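PDB 2E8B: probable molybdopterin-guanine dinucleotide biosynthesis protein A from Aquifex aeolicus, which probably transfers a GMP moiety from GTP to the molybdenum-molybdopterin cofactor, using magnesium, to form molybdopterin guanine dinucleotide. Local coordinates for residues A[42-47]-A[68-73]; A[99-104]-A[136-141]; A[108-113]-A[180-185]; A[116-121]-A[170-175]. All blocks are in the same frame, centred on the assembly; numbering follows the deposited sequence.

Contact 1. Residues A[42-47]-A[68-73]; sequences VIERVY and SFLNAP
Tyr47 and Ile43, one turn apart on helix 32-51, meet the loop that leads into the edge strand 74-76 of a Rossmann-like nucleotide-binding fold. The tyrosine leaves the helix with CG anti to the backbone N (chi1 175°), which aims the ring at residues 70-73. Beyond CB and CG, CD2 and CE2 pass the backbone carbonyl of Leu70, the closer approach being 3.7 Å from Tyr47 CE2 to Leu70 O. The hydroxyl reaches Pro73 CD. At its tip, Tyr47 OH sits 2.7 Å from a water in the plane of the ring, and that water donates to Asn71 O. A phenylalanine here would keep the ring but would probably leave this water held by Asn71 O without the tyrosine hydroxyl. Leu70 drives CD2 onto the helix backbone, 3.6 Å from Glu44 CA, while its flank is crossed by Ile43 CG2, which also touches Phe69 CZ. Deeper in, Ile43 rests on Val19 and Ala21 of strand 16-22. Glu44 splits its carboxylate: OE1 pairs with Lys41, and Glu44 OE2 accepts from a second water at 2.9 Å, which also donates to Phe69 O.

Contact 2. Residues A[99-104]-A[136-141]; sequences NVFVLS and TLVGVY
The Phe101 ring carries the carbonyl oxygen of Gly139 over the centre of one face, Gly139 O lying 3.5 Å above the plane, with Gly139 CA over the same ring in a CH-pi contact. Val140 CG2 comes in obliquely, 3.5 Å from Phe101 CD2, and Phe54 meets the ring from outside the two segments. On the other side of the sheet, the Tyr141 ring is met obliquely by Val102 CG2, 3.7 Å from Tyr141 CD1, and its hydroxyl donates to a lone pair of Thr136 O. Gly139 puts no side chain on the face that carries Val102 and Tyr141. Between the two rings the backbones run antiparallel. Val100 with Tyr141 and Val102 with Gly139 are hydrogen-bonded pairs, the straightest bond being Val100 N to Tyr141 O (171°); Phe101 with Val140 and Leu103 with Val138 are the non-hydrogen-bonded ones. The last link, Ser104 N to Leu137 O, is bent to 130° where segment 136-141 turns a corner. Ser104 OG is hydrogen-bonded to Asp106 OD1, a predicted magnesium and GTP ligand. Strand 99-104, parallel to 16-22 and antiparallel to 140-142, ends just before this aspartate, as in the mixed sheet of the GT-A-like nucleotidyltransferase fold.

Contact 3. Residues A[108-113]-A[180-185]; sequences PLMKKE and YTLLNM
Pro108 lays its ring along the thioether of Met185, the two side chains sliding past each other in opposite directions. The fit is tight, with Pro108 CG 3.5 Å from Met185 CG, and the bent methionine chain brings CE back onto the same proline carbons. Pro108 CD lies against Leu183 O. Leu109 then turns CD1 to the edge of the Tyr180 ring, close to the ring plane and 3.8 Å from Tyr180 CD2, the two side chains crossing at about a right angle. Met110 starts out away from residues 180-185, but bends at chi2 and chi3 (57° and 56°), which curls Met110 CE back to Thr181 O and to 4.0 Å from Leu182 CD2. Lys111, at the N-cap position of helix 112-120, runs out extended and crosses Tyr180 obliquely near its hydroxyl, Lys111 CE lying 3.4 Å from Tyr180 OH.

Direct hydrogen bonds are absent between the two segments, so water does the polar joining. One water accepts from Leu109 N at 2.8 Å and donates to both Thr181 O and Leu183 O, tying three backbone groups together. A second water, in the plane of the Tyr180 ring, accepts from Lys111 NZ and lies 2.6 Å from Tyr180 OH. The Thr181 hydroxyl instead bonds to Leu178 O and Thr114 OG1, fastening this turn to the start of the helix. Asn184 touches Asp106, which places segment 180-185 next to the predicted metal site. Apolar overlap and bridging waters thus join two segments with no direct hydrogen bond between them.

Contact 4. Residues A[116-121]-A[170-175]; sequences LYVLEN and NEVEIP
Tyr117 is sandwiched: Pro175 CG sits over the centre of one face in a CH-pi contact, 3.8 Å from the ring centroid, and on the opposite face Asn121 ND2 lies 3.3 Å above the plane. The tyrosine reaches the proline because CG stands anti to the backbone N (chi1 -171°), swinging the ring off the helix toward residues 170-175. Pro175 CD presses on the same face, 3.5 Å from Tyr117 CE2, while the carbonyl oxygen of Glu173 approaches that carbon obliquely.

The aliphatic contacts centre on Val172. Val172 CG1 touches Tyr117 CD2 at 3.8 Å and Asn121 CB at 4.0 Å, and meets Val118 CG2 more loosely. Val118 CG2 also faces Ile174 CD1, and Val118 CG1 and Leu119 pack on Phe101 of strand 99-104.

Polar bonds stay within the helix end. Asn121 ND2 donates to Tyr117 O at 2.9 Å (157°), and Asn121 N bonds to the same oxygen from the opposite face of its carbonyl plane, so two donors share one acceptor, and the ND2 bond sets the amide nitrogen over the ring. An alanine at Tyr117 would probably strip Pro175 of its aromatic partner and take the ring away from beside Val172 CG1 and from under Asn121 ND2.

Strand 170-173 runs parallel to strand 126-130, to which Val172 bonds through Val128 and Lys130. The segments of helix and strand cross at 135°, their axes 9.1 Å apart: a helix laid across one face of the central sheet, as in the alpha/beta/alpha sandwich of this nucleotidyltransferase family.

In the fold
Contact 2 is the buried heart of the set, the one built on backbone hydrogen bonds; the other three are partly exposed and lack direct hydrogen bonds between their segments. Contacts 1 and 3 fill that lack with bridging waters, contact 4 with a ring face and aliphatic carbons. Contacts 3 and 4 use opposite ends of helix 112-120, and Leu182 on Ile174 joins their second segments. Contact 2 touches each of the others: Leu103 meets Val46, Val138 meets Leu182, and Phe101 packs on Val118 and Leu119. Contacts 1 and 4 stand about 24 Å apart, centre to centre, without touching. Predicted GTP and magnesium residues lie near contacts 1, 2 and 3, whereas contact 4 is remote from them.

Contact 1. Residues A[42-47]-A[68-73]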
loop_
_atom_site.group_PDB
_atom_site.type_symbol
_atom_site.label_atom_id
_atom_site.label_comp_id
_atom_site.label_asym_id
_atom_site.label_seq_id
_atom_site.Cartn_x
_atom_site.Cartn_y
_atom_site.Cartn_z
ATOM N N VAL A 42 3.441 -13.347 -4.242
ATOM C CA VAL A 42 3.937 -12.161 -3.561
ATOM C C VAL A 42 2.808 -11.399 -2.866
ATOM O O VAL A 42 2.902 -11.110 -1.673
ATOM C CB VAL A 42 4.664 -11.217 -4.546
ATOM C CG1 VAL A 42 5.003 -9.899 -3.855
ATOM C CG2 VAL A 42 5.940 -11.881 -5.057
ATOM N N ILE A 43 1.733 -11.085 -3.587
ATOM C CA ILE A 43 0.647 -10.343 -2.950
ATOM C C ILE A 43 -0.011 -11.182 -1.862
ATOM O O ILE A 43 -0.495 -10.652 -0.858
ATOM C CB ILE A 43 -0.424 -9.859 -3.967
ATOM C CG1 ILE A 43 -1.348 -8.846 -3.282
ATOM C CG2 ILE A 43 -1.240 -11.031 -4.493
ATOM C CD1 ILE A 43 -2.323 -8.153 -4.219
ATOM N N GLU A 44 -0.025 -12.496 -2.057
ATOM C CA GLU A 44 -0.600 -13.389 -1.060
ATOM C C GLU A 44 0.197 -13.223 0.231
ATOM O O GLU A 44 -0.373 -13.112 1.318
ATOM C CB GLU A 44 -0.512 -14.840 -1.542
ATOM C CG GLU A 44 -1.170 -15.853 -0.620
ATOM C CD GLU A 44 -1.056 -17.274 -1.151
ATOM O OE1 GLU A 44 0.074 -17.788 -1.253
ATOM O OE2 GLU A 44 -2.100 -17.874 -1.472
ATOM N N ARG A 45 1.519 -13.191 0.107
ATOM C CA ARG A 45 2.380 -13.030 1.270
ATOM C C ARG A 45 2.191 -11.669 1.933
ATOM O O ARG A 45 2.159 -11.569 3.163
ATOM C CB ARG A 45 3.848 -13.211 0.884
ATOM C CG ARG A 45 4.203 -14.614 0.408
ATOM C CD ARG A 45 5.679 -14.917 0.637
ATOM N NE ARG A 45 6.565 -14.111 -0.199
ATOM C CZ ARG A 45 6.785 -14.332 -1.493
ATOM N NH1 ARG A 45 6.185 -15.342 -2.112
ATOM N NH2 ARG A 45 7.608 -13.542 -2.170
ATOM N N VAL A 46 2.069 -10.621 1.125
ATOM C CA VAL A 46 1.884 -9.279 1.664
ATOM C C VAL A 46 0.576 -9.217 2.440
ATOM O O VAL A 46 0.503 -8.606 3.505
ATOM C CB VAL A 46 1.850 -8.216 0.546
ATOM C CG1 VAL A 46 1.492 -6.855 1.126
ATOM C CG2 VAL A 46 3.205 -8.146 -0.143
ATOM N N TYR A 47 -0.454 -9.857 1.894
ATOM C CA TYR A 47 -1.766 -9.884 2.520
ATOM C C TYR A 47 -1.714 -10.585 3.873
ATOM O O TYR A 47 -2.256 -10.088 4.861
ATOM C CB TYR A 47 -2.763 -10.598 1.602
ATOM C CG TYR A 47 -4.123 -10.791 2.222
ATOM C CD1 TYR A 47 -4.894 -9.698 2.613
ATOM C CD2 TYR A 47 -4.634 -12.069 2.435
ATOM C CE1 TYR A 47 -6.141 -9.876 3.203
ATOM C CE2 TYR A 47 -5.876 -12.257 3.023
ATOM C CZ TYR A 47 -6.624 -11.159 3.405
ATOM O OH TYR A 47 -7.862 -11.340 3.974
ATOM N N SER A 68 -9.875 -13.545 -6.221
ATOM C CA SER A 68 -10.688 -14.417 -5.390
ATOM C C SER A 68 -9.789 -15.422 -4.682
ATOM O O SER A 68 -10.120 -15.905 -3.601
ATOM C CB SER A 68 -11.714 -15.165 -6.245
ATOM O OG SER A 68 -12.557 -14.266 -6.937
ATOM N N PHE A 69 -8.648 -15.729 -5.297
ATOM C CA PHE A 69 -7.714 -16.697 -4.731
ATOM C C PHE A 69 -7.122 -16.268 -3.391
ATOM O O PHE A 69 -6.530 -17.081 -2.685
ATOM C CB PHE A 69 -6.589 -16.998 -5.733
ATOM C CG PHE A 69 -5.577 -15.892 -5.879
ATOM C CD1 PHE A 69 -4.457 -15.843 -5.053
ATOM C CD2 PHE A 69 -5.738 -14.905 -6.851
ATOM C CE1 PHE A 69 -3.509 -14.830 -5.192
ATOM C CE2 PHE A 69 -4.796 -13.884 -6.998
ATOM C CZ PHE A 69 -3.676 -13.849 -6.166
ATOM N N LEU A 70 -7.281 -14.994 -3.040
ATOM C CA LEU A 70 -6.756 -14.486 -1.776
ATOM C C LEU A 70 -7.725 -14.703 -0.619
ATOM O O LEU A 70 -7.355 -14.526 0.542
ATOM C CB LEU A 70 -6.432 -12.991 -1.895
ATOM C CG LEU A 70 -5.245 -12.623 -2.786
ATOM C CD1 LEU A 70 -5.118 -11.107 -2.858
ATOM C CD2 LEU A 70 -3.967 -13.234 -2.222
ATOM N N ASN A 71 -8.959 -15.088 -0.935
ATOM C CA ASN A 71 -9.973 -15.321 0.092
ATOM C C ASN A 71 -10.076 -14.069 0.954
ATOM O O ASN A 71 -10.221 -14.150 2.178
ATOM C CB ASN A 71 -9.570 -16.506 0.973
ATOM C CG ASN A 71 -10.660 -16.907 1.949
ATOM O OD1 ASN A 71 -10.388 -17.511 2.989
ATOM N ND2 ASN A 71 -11.901 -16.585 1.614
ATOM N N ALA A 72 -10.005 -12.911 0.304
ATOM C CA ALA A 72 -10.050 -11.639 1.014
ATOM C C ALA A 72 -11.065 -10.646 0.466
ATOM O O ALA A 72 -11.461 -10.712 -0.699
ATOM C CB ALA A 72 -8.672 -11.004 0.994
ATOM N N PRO A 73 -11.496 -9.699 1.311
ATOM C CA PRO A 73 -12.464 -8.686 0.887
ATOM C C PRO A 73 -11.789 -7.704 -0.068
ATOM O O PRO A 73 -10.705 -7.196 0.222
ATOM C CB PRO A 73 -12.882 -8.038 2.204
ATOM C CG PRO A 73 -11.649 -8.142 3.034
ATOM C CD PRO A 73 -11.156 -9.541 2.736
HETATM O O HOH W 1 -4.774 -17.283 -0.660
HETATM O O HOH W 2 -8.542 -13.941 4.321
#

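Contact 2. Residues A[99-104]-A[136-141]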
loop_
_atom_site.group_PDB
_atom_site.type_symbol
_atom_site.label_atom_id
_atom_site.label_comp_id
_atom_site.label_asym_id
_atom_site.label_seq_id
_atom_site.Cartn_x
_atom_site.Cartn_y
_atom_site.Cartn_z
ATOM N N ASN A 99 -6.993 7.232 10.149
ATOM C CA ASN A 99 -5.682 6.904 9.604
ATOM C C ASN A 99 -5.662 5.429 9.231
ATOM O O ASN A 99 -6.061 4.578 10.025
ATOM C CB ASN A 99 -4.594 7.199 10.639
ATOM C CG ASN A 99 -4.573 8.651 11.060
ATOM O OD1 ASN A 99 -4.361 9.544 10.239
ATOM N ND2 ASN A 99 -4.797 8.900 12.347
ATOM N N VAL A 100 -5.210 5.126 8.017
ATOM C CA VAL A 100 -5.155 3.744 7.570
ATOM C C VAL A 100 -3.799 3.428 6.963
ATOM O O VAL A 100 -3.100 4.321 6.472
ATOM C CB VAL A 100 -6.260 3.442 6.522
ATOM C CG1 VAL A 100 -7.637 3.731 7.118
ATOM C CG2 VAL A 100 -6.031 4.267 5.264
ATOM N N PHE A 101 -3.412 2.157 7.018
ATOM C CA PHE A 101 -2.140 1.760 6.446
ATOM C C PHE A 101 -2.332 1.427 4.972
ATOM O O PHE A 101 -3.394 0.946 4.560
ATOM C CB PHE A 101 -1.560 0.544 7.175
ATOM C CG PHE A 101 -0.066 0.463 7.088
ATOM C CD1 PHE A 101 0.551 -0.145 6.003
ATOM C CD2 PHE A 101 0.730 1.062 8.062
ATOM C CE1 PHE A 101 1.940 -0.151 5.881
ATOM C CE2 PHE A 101 2.121 1.062 7.949
ATOM C CZ PHE A 101 2.726 0.453 6.852
ATOM N N VAL A 102 -1.304 1.712 4.180
ATOM C CA VAL A 102 -1.318 1.440 2.748
ATOM C C VAL A 102 -0.076 0.613 2.471
ATOM O O VAL A 102 1.029 0.969 2.890
ATOM C CB VAL A 102 -1.278 2.745 1.929
ATOM C CG1 VAL A 102 -1.141 2.426 0.444
ATOM C CG2 VAL A 102 -2.552 3.544 2.173
ATOM N N LEU A 103 -0.261 -0.494 1.763
ATOM C CA LEU A 103 0.834 -1.406 1.490
ATOM C C LEU A 103 0.747 -1.928 0.062
ATOM O O LEU A 103 -0.248 -2.540 -0.319
ATOM C CB LEU A 103 0.748 -2.563 2.496
ATOM C CG LEU A 103 1.863 -3.586 2.681
ATOM C CD1 LEU A 103 3.163 -2.890 3.062
ATOM C CD2 LEU A 103 1.448 -4.561 3.785
ATOM N N SER A 104 1.785 -1.676 -0.731
ATOM C CA SER A 104 1.813 -2.148 -2.112
ATOM C C SER A 104 1.838 -3.678 -2.119
ATOM O O SER A 104 2.501 -4.302 -1.288
ATOM C CB SER A 104 3.051 -1.600 -2.826
ATOM O OG SER A 104 3.058 -1.987 -4.186
ATOM N N THR A 136 6.248 5.492 -1.332
ATOM C CA THR A 136 4.951 6.145 -1.267
ATOM C C THR A 136 3.805 5.211 -0.934
ATOM O O THR A 136 2.775 5.647 -0.415
ATOM C CB THR A 136 4.614 6.825 -2.597
ATOM O OG1 THR A 136 4.611 5.844 -3.639
ATOM C CG2 THR A 136 5.632 7.903 -2.918
ATOM N N LEU A 137 3.981 3.927 -1.226
ATOM C CA LEU A 137 2.924 2.959 -0.956
ATOM C C LEU A 137 3.184 2.032 0.226
ATOM O O LEU A 137 2.683 0.906 0.261
ATOM C CB LEU A 137 2.629 2.139 -2.214
ATOM C CG LEU A 137 2.279 2.989 -3.446
ATOM C CD1 LEU A 137 1.991 2.084 -4.644
ATOM C CD2 LEU A 137 1.070 3.863 -3.141
ATOM N N VAL A 138 3.991 2.504 1.175
ATOM C CA VAL A 138 4.271 1.768 2.406
ATOM C C VAL A 138 4.217 2.809 3.516
ATOM O O VAL A 138 5.210 3.471 3.832
ATOM C CB VAL A 138 5.663 1.086 2.412
ATOM C CG1 VAL A 138 5.897 0.406 3.760
ATOM C CG2 VAL A 138 5.749 0.046 1.294
ATOM N N GLY A 139 3.034 2.985 4.088
ATOM C CA GLY A 139 2.901 3.966 5.143
ATOM C C GLY A 139 1.484 4.162 5.626
ATOM O O GLY A 139 0.568 3.432 5.249
ATOM N N VAL A 140 1.313 5.168 6.476
ATOM C CA VAL A 140 0.012 5.492 7.027
ATOM C C VAL A 140 -0.447 6.794 6.403
ATOM O O VAL A 140 0.295 7.779 6.389
ATOM C CB VAL A 140 0.076 5.655 8.559
ATOM C CG1 VAL A 140 -1.307 6.001 9.114
ATOM C CG2 VAL A 140 0.577 4.361 9.187
ATOM N N TYR A 141 -1.667 6.774 5.875
ATOM C CA TYR A 141 -2.276 7.939 5.239
ATOM C C TYR A 141 -3.534 8.348 5.982
ATOM O O TYR A 141 -4.283 7.495 6.460
ATOM C CB TYR A 141 -2.666 7.632 3.791
ATOM C CG TYR A 141 -1.524 7.685 2.809
ATOM C CD1 TYR A 141 -0.588 6.652 2.729
ATOM C CD2 TYR A 141 -1.370 8.783 1.965
ATOM C CE1 TYR A 141 0.480 6.712 1.825
ATOM C CE2 TYR A 141 -0.311 8.856 1.064
ATOM C CZ TYR A 141 0.607 7.824 0.999
ATOM O OH TYR A 141 1.657 7.934 0.120
#

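Contact 3. Residues A[108-113]-A[180-185]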
loop_
_atom_site.group_PDB
_atom_site.type_symbol
_atom_site.label_atom_id
_atom_site.label_comp_id
_atom_site.label_asym_id
_atom_site.label_seq_id
_atom_site.Cartn_x
_atom_site.Cartn_y
_atom_site.Cartn_z
ATOM N N PRO A 108 7.835 -8.581 -2.263
ATOM C CA PRO A 108 8.162 -9.973 -1.948
ATOM C C PRO A 108 8.875 -10.271 -0.638
ATOM O O PRO A 108 8.822 -11.400 -0.150
ATOM C CB PRO A 108 8.977 -10.411 -3.162
ATOM C CG PRO A 108 9.718 -9.167 -3.518
ATOM C CD PRO A 108 8.646 -8.098 -3.396
ATOM N N LEU A 109 9.536 -9.271 -0.062
ATOM C CA LEU A 109 10.270 -9.482 1.179
ATOM C C LEU A 109 9.713 -8.752 2.402
ATOM O O LEU A 109 10.349 -8.734 3.459
ATOM C CB LEU A 109 11.735 -9.096 0.969
ATOM C CG LEU A 109 12.442 -9.977 -0.063
ATOM C CD1 LEU A 109 13.808 -9.403 -0.389
ATOM C CD2 LEU A 109 12.565 -11.394 0.479
ATOM N N MET A 110 8.527 -8.171 2.271
ATOM C CA MET A 110 7.923 -7.448 3.389
ATOM C C MET A 110 7.788 -8.318 4.636
ATOM O O MET A 110 7.481 -9.510 4.560
ATOM C CB MET A 110 6.547 -6.890 2.990
ATOM C CG MET A 110 5.840 -6.055 4.067
ATOM S SD MET A 110 6.776 -4.611 4.703
ATOM C CE MET A 110 7.112 -3.714 3.182
ATOM N N LYS A 111 8.057 -7.706 5.782
ATOM C CA LYS A 111 7.960 -8.377 7.070
ATOM C C LYS A 111 7.139 -7.499 7.993
ATOM O O LYS A 111 7.135 -6.279 7.862
ATOM C CB LYS A 111 9.343 -8.594 7.687
ATOM C CG LYS A 111 10.081 -9.803 7.156
ATOM C CD LYS A 111 11.184 -10.224 8.117
ATOM C CE LYS A 111 11.751 -11.585 7.730
ATOM N NZ LYS A 111 12.725 -12.102 8.734
ATOM N N LYS A 112 6.446 -8.126 8.931
ATOM C CA LYS A 112 5.613 -7.387 9.858
ATOM C C LYS A 112 6.395 -6.335 10.638
ATOM O O LYS A 112 5.870 -5.260 10.915
ATOM C CB LYS A 112 4.941 -8.356 10.827
ATOM C CG LYS A 112 5.911 -9.100 11.729
ATOM C CD LYS A 112 5.194 -10.140 12.574
ATOM C CE LYS A 112 4.110 -9.508 13.421
ATOM N NZ LYS A 112 3.478 -10.497 14.344
ATOM N N GLU A 113 7.641 -6.634 10.994
ATOM C CA GLU A 113 8.436 -5.671 11.755
ATOM C C GLU A 113 8.575 -4.333 11.038
ATOM O O GLU A 113 8.630 -3.283 11.675
ATOM C CB GLU A 113 9.829 -6.227 12.064
ATOM C CG GLU A 113 9.823 -7.440 12.977
ATOM C CD GLU A 113 9.928 -8.745 12.214
ATOM O OE1 GLU A 113 9.150 -8.947 11.260
ATOM O OE2 GLU A 113 10.792 -9.575 12.574
ATOM N N TYR A 180 15.972 -4.266 3.207
ATOM C CA TYR A 180 15.756 -5.260 2.161
ATOM C C TYR A 180 14.289 -5.675 2.050
ATOM O O TYR A 180 13.863 -6.188 1.015
ATOM C CB TYR A 180 16.631 -6.496 2.420
ATOM C CG TYR A 180 16.067 -7.459 3.439
ATOM C CD1 TYR A 180 16.220 -7.229 4.805
ATOM C CD2 TYR A 180 15.367 -8.599 3.037
ATOM C CE1 TYR A 180 15.689 -8.108 5.747
ATOM C CE2 TYR A 180 14.835 -9.483 3.971
ATOM C CZ TYR A 180 14.999 -9.231 5.324
ATOM O OH TYR A 180 14.480 -10.097 6.257
ATOM N N THR A 181 13.513 -5.438 3.105
ATOM C CA THR A 181 12.107 -5.822 3.093
ATOM C C THR A 181 11.282 -4.954 2.152
ATOM O O THR A 181 10.107 -5.233 1.918
ATOM C CB THR A 181 11.478 -5.743 4.508
ATOM O OG1 THR A 181 11.399 -4.377 4.931
ATOM C CG2 THR A 181 12.317 -6.537 5.506
ATOM N N LEU A 182 11.899 -3.913 1.605
ATOM C CA LEU A 182 11.204 -3.003 0.696
ATOM C C LEU A 182 11.592 -3.182 -0.770
ATOM O O LEU A 182 11.179 -2.403 -1.632
ATOM C CB LEU A 182 11.460 -1.554 1.130
ATOM C CG LEU A 182 10.659 -1.153 2.374
ATOM C CD1 LEU A 182 11.397 -0.105 3.180
ATOM C CD2 LEU A 182 9.294 -0.644 1.943
ATOM N N LEU A 183 12.384 -4.207 -1.060
ATOM C CA LEU A 183 12.806 -4.450 -2.437
ATOM C C LEU A 183 11.659 -5.008 -3.279
ATOM O O LEU A 183 10.683 -5.538 -2.747
ATOM C CB LEU A 183 13.983 -5.430 -2.460
ATOM C CG LEU A 183 15.287 -4.965 -1.806
ATOM C CD1 LEU A 183 16.284 -6.114 -1.759
ATOM C CD2 LEU A 183 15.856 -3.795 -2.590
ATOM N N ASN A 184 11.773 -4.873 -4.595
ATOM C CA ASN A 184 10.755 -5.400 -5.497
ATOM C C ASN A 184 11.351 -6.620 -6.180
ATOM O O ASN A 184 12.523 -6.926 -5.987
ATOM C CB ASN A 184 10.368 -4.364 -6.558
ATOM C CG ASN A 184 9.968 -3.032 -5.961
ATOM O OD1 ASN A 184 10.819 -2.261 -5.518
ATOM N ND2 ASN A 184 8.668 -2.758 -5.939
ATOM N N MET A 185 10.542 -7.324 -6.965
ATOM C CA MET A 185 11.020 -8.499 -7.690
ATOM C C MET A 185 11.503 -8.172 -9.101
ATOM O O MET A 185 10.794 -7.520 -9.867
ATOM C CB MET A 185 9.875 -9.496 -7.906
ATOM C CG MET A 185 9.612 -10.448 -6.742
ATOM S SD MET A 185 10.755 -11.862 -6.685
ATOM C CE MET A 185 11.867 -11.372 -5.396
HETATM O O HOH W 3 9.743 -6.531 -0.573
HETATM O O HOH W 4 14.166 -9.796 8.820
#

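Contact 4. Residues A[116-121]-A[170-175]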
loop_
_atom_site.group_PDB
_atom_site.type_symbol
_atom_site.label_atom_id
_atom_site.label_comp_id
_atom_site.label_asym_id
_atom_site.label_seq_id
_atom_site.Cartn_x
_atom_site.Cartn_y
_atom_site.Cartn_z
ATOM N N LEU A 116 5.305 -2.554 11.546
ATOM C CA LEU A 116 5.216 -2.110 12.929
ATOM C C LEU A 116 6.125 -0.919 13.228
ATOM O O LEU A 116 5.754 -0.041 14.005
ATOM C CB LEU A 116 5.532 -3.272 13.869
ATOM C CG LEU A 116 4.511 -4.412 13.820
ATOM C CD1 LEU A 116 4.959 -5.507 14.755
ATOM C CD2 LEU A 116 3.123 -3.907 14.208
ATOM N N TYR A 117 7.306 -0.877 12.615
ATOM C CA TYR A 117 8.215 0.243 12.852
ATOM C C TYR A 117 7.590 1.517 12.296
ATOM O O TYR A 117 7.698 2.589 12.901
ATOM C CB TYR A 117 9.578 0.016 12.189
ATOM C CG TYR A 117 10.615 1.049 12.591
ATOM C CD1 TYR A 117 11.176 1.040 13.867
ATOM C CD2 TYR A 117 11.024 2.041 11.698
ATOM C CE1 TYR A 117 12.120 1.995 14.248
ATOM C CE2 TYR A 117 11.968 3.003 12.069
ATOM C CZ TYR A 117 12.508 2.971 13.345
ATOM O OH TYR A 117 13.419 3.925 13.731
ATOM N N VAL A 118 6.926 1.400 11.150
ATOM C CA VAL A 118 6.281 2.565 10.560
ATOM C C VAL A 118 5.143 3.019 11.466
ATOM O O VAL A 118 5.007 4.209 11.742
ATOM C CB VAL A 118 5.752 2.271 9.140
ATOM C CG1 VAL A 118 4.939 3.464 8.625
ATOM C CG2 VAL A 118 6.924 2.027 8.209
ATOM N N LEU A 119 4.347 2.070 11.951
ATOM C CA LEU A 119 3.240 2.409 12.841
ATOM C C LEU A 119 3.730 3.124 14.096
ATOM O O LEU A 119 3.115 4.092 14.550
ATOM C CB LEU A 119 2.470 1.154 13.267
ATOM C CG LEU A 119 1.607 0.468 12.207
ATOM C CD1 LEU A 119 0.946 -0.767 12.800
ATOM C CD2 LEU A 119 0.556 1.439 11.710
ATOM N N GLU A 120 4.824 2.629 14.665
ATOM C CA GLU A 120 5.376 3.221 15.879
ATOM C C GLU A 120 5.810 4.664 15.647
ATOM O O GLU A 120 5.694 5.504 16.537
ATOM C CB GLU A 120 6.574 2.397 16.373
ATOM C CG GLU A 120 7.218 2.930 17.652
ATOM C CD GLU A 120 8.431 2.120 18.092
ATOM O OE1 GLU A 120 8.352 0.872 18.088
ATOM O OE2 GLU A 120 9.460 2.732 18.461
ATOM N N ASN A 121 6.298 4.944 14.442
ATOM C CA ASN A 121 6.781 6.276 14.094
ATOM C C ASN A 121 5.804 7.132 13.293
ATOM O O ASN A 121 6.195 8.147 12.712
ATOM C CB ASN A 121 8.092 6.146 13.319
ATOM C CG ASN A 121 9.230 5.697 14.199
ATOM O OD1 ASN A 121 9.791 6.493 14.950
ATOM N ND2 ASN A 121 9.567 4.414 14.132
ATOM N N ASN A 170 5.924 12.778 6.306
ATOM C CA ASN A 170 7.020 12.437 7.193
ATOM C C ASN A 170 7.716 11.171 6.716
ATOM O O ASN A 170 7.056 10.183 6.391
ATOM C CB ASN A 170 6.485 12.217 8.607
ATOM C CG ASN A 170 5.780 13.440 9.151
ATOM O OD1 ASN A 170 6.417 14.440 9.474
ATOM N ND2 ASN A 170 4.457 13.373 9.240
ATOM N N GLU A 171 9.044 11.205 6.663
ATOM C CA GLU A 171 9.808 10.036 6.250
ATOM C C GLU A 171 10.139 9.196 7.470
ATOM O O GLU A 171 10.529 9.723 8.516
ATOM C CB GLU A 171 11.147 10.418 5.617
ATOM C CG GLU A 171 11.108 11.079 4.260
ATOM C CD GLU A 171 12.511 11.199 3.675
ATOM O OE1 GLU A 171 13.488 11.255 4.462
ATOM O OE2 GLU A 171 12.642 11.244 2.436
ATOM N N VAL A 172 9.984 7.887 7.341
ATOM C CA VAL A 172 10.345 6.994 8.426
ATOM C C VAL A 172 11.578 6.284 7.890
ATOM O O VAL A 172 11.475 5.443 7.002
ATOM C CB VAL A 172 9.228 5.972 8.725
ATOM C CG1 VAL A 172 9.679 5.022 9.825
ATOM C CG2 VAL A 172 7.963 6.690 9.151
ATOM N N GLU A 173 12.750 6.673 8.387
ATOM C CA GLU A 173 14.000 6.065 7.943
ATOM C C GLU A 173 14.001 4.611 8.381
ATOM O O GLU A 173 14.005 4.313 9.576
ATOM C CB GLU A 173 15.197 6.790 8.559
ATOM C CG GLU A 173 16.541 6.254 8.097
ATOM C CD GLU A 173 17.706 6.930 8.796
ATOM O OE1 GLU A 173 17.836 8.163 8.672
ATOM O OE2 GLU A 173 18.489 6.226 9.472
ATOM N N ILE A 174 13.980 3.704 7.411
ATOM C CA ILE A 174 13.953 2.283 7.720
ATOM C C ILE A 174 15.290 1.794 8.238
ATOM O O ILE A 174 16.333 2.051 7.633
ATOM C CB ILE A 174 13.550 1.456 6.480
ATOM C CG1 ILE A 174 12.132 1.842 6.049
ATOM C CG2 ILE A 174 13.631 -0.033 6.785
ATOM C CD1 ILE A 174 11.081 1.673 7.143
ATOM N N PRO A 175 15.277 1.095 9.388
ATOM C CA PRO A 175 16.506 0.567 9.977
ATOM C C PRO A 175 17.235 -0.296 8.961
ATOM O O PRO A 175 16.610 -1.008 8.176
ATOM C CB PRO A 175 16.001 -0.244 11.162
ATOM C CG PRO A 175 14.800 0.529 11.609
ATOM C CD PRO A 175 14.126 0.873 10.282
#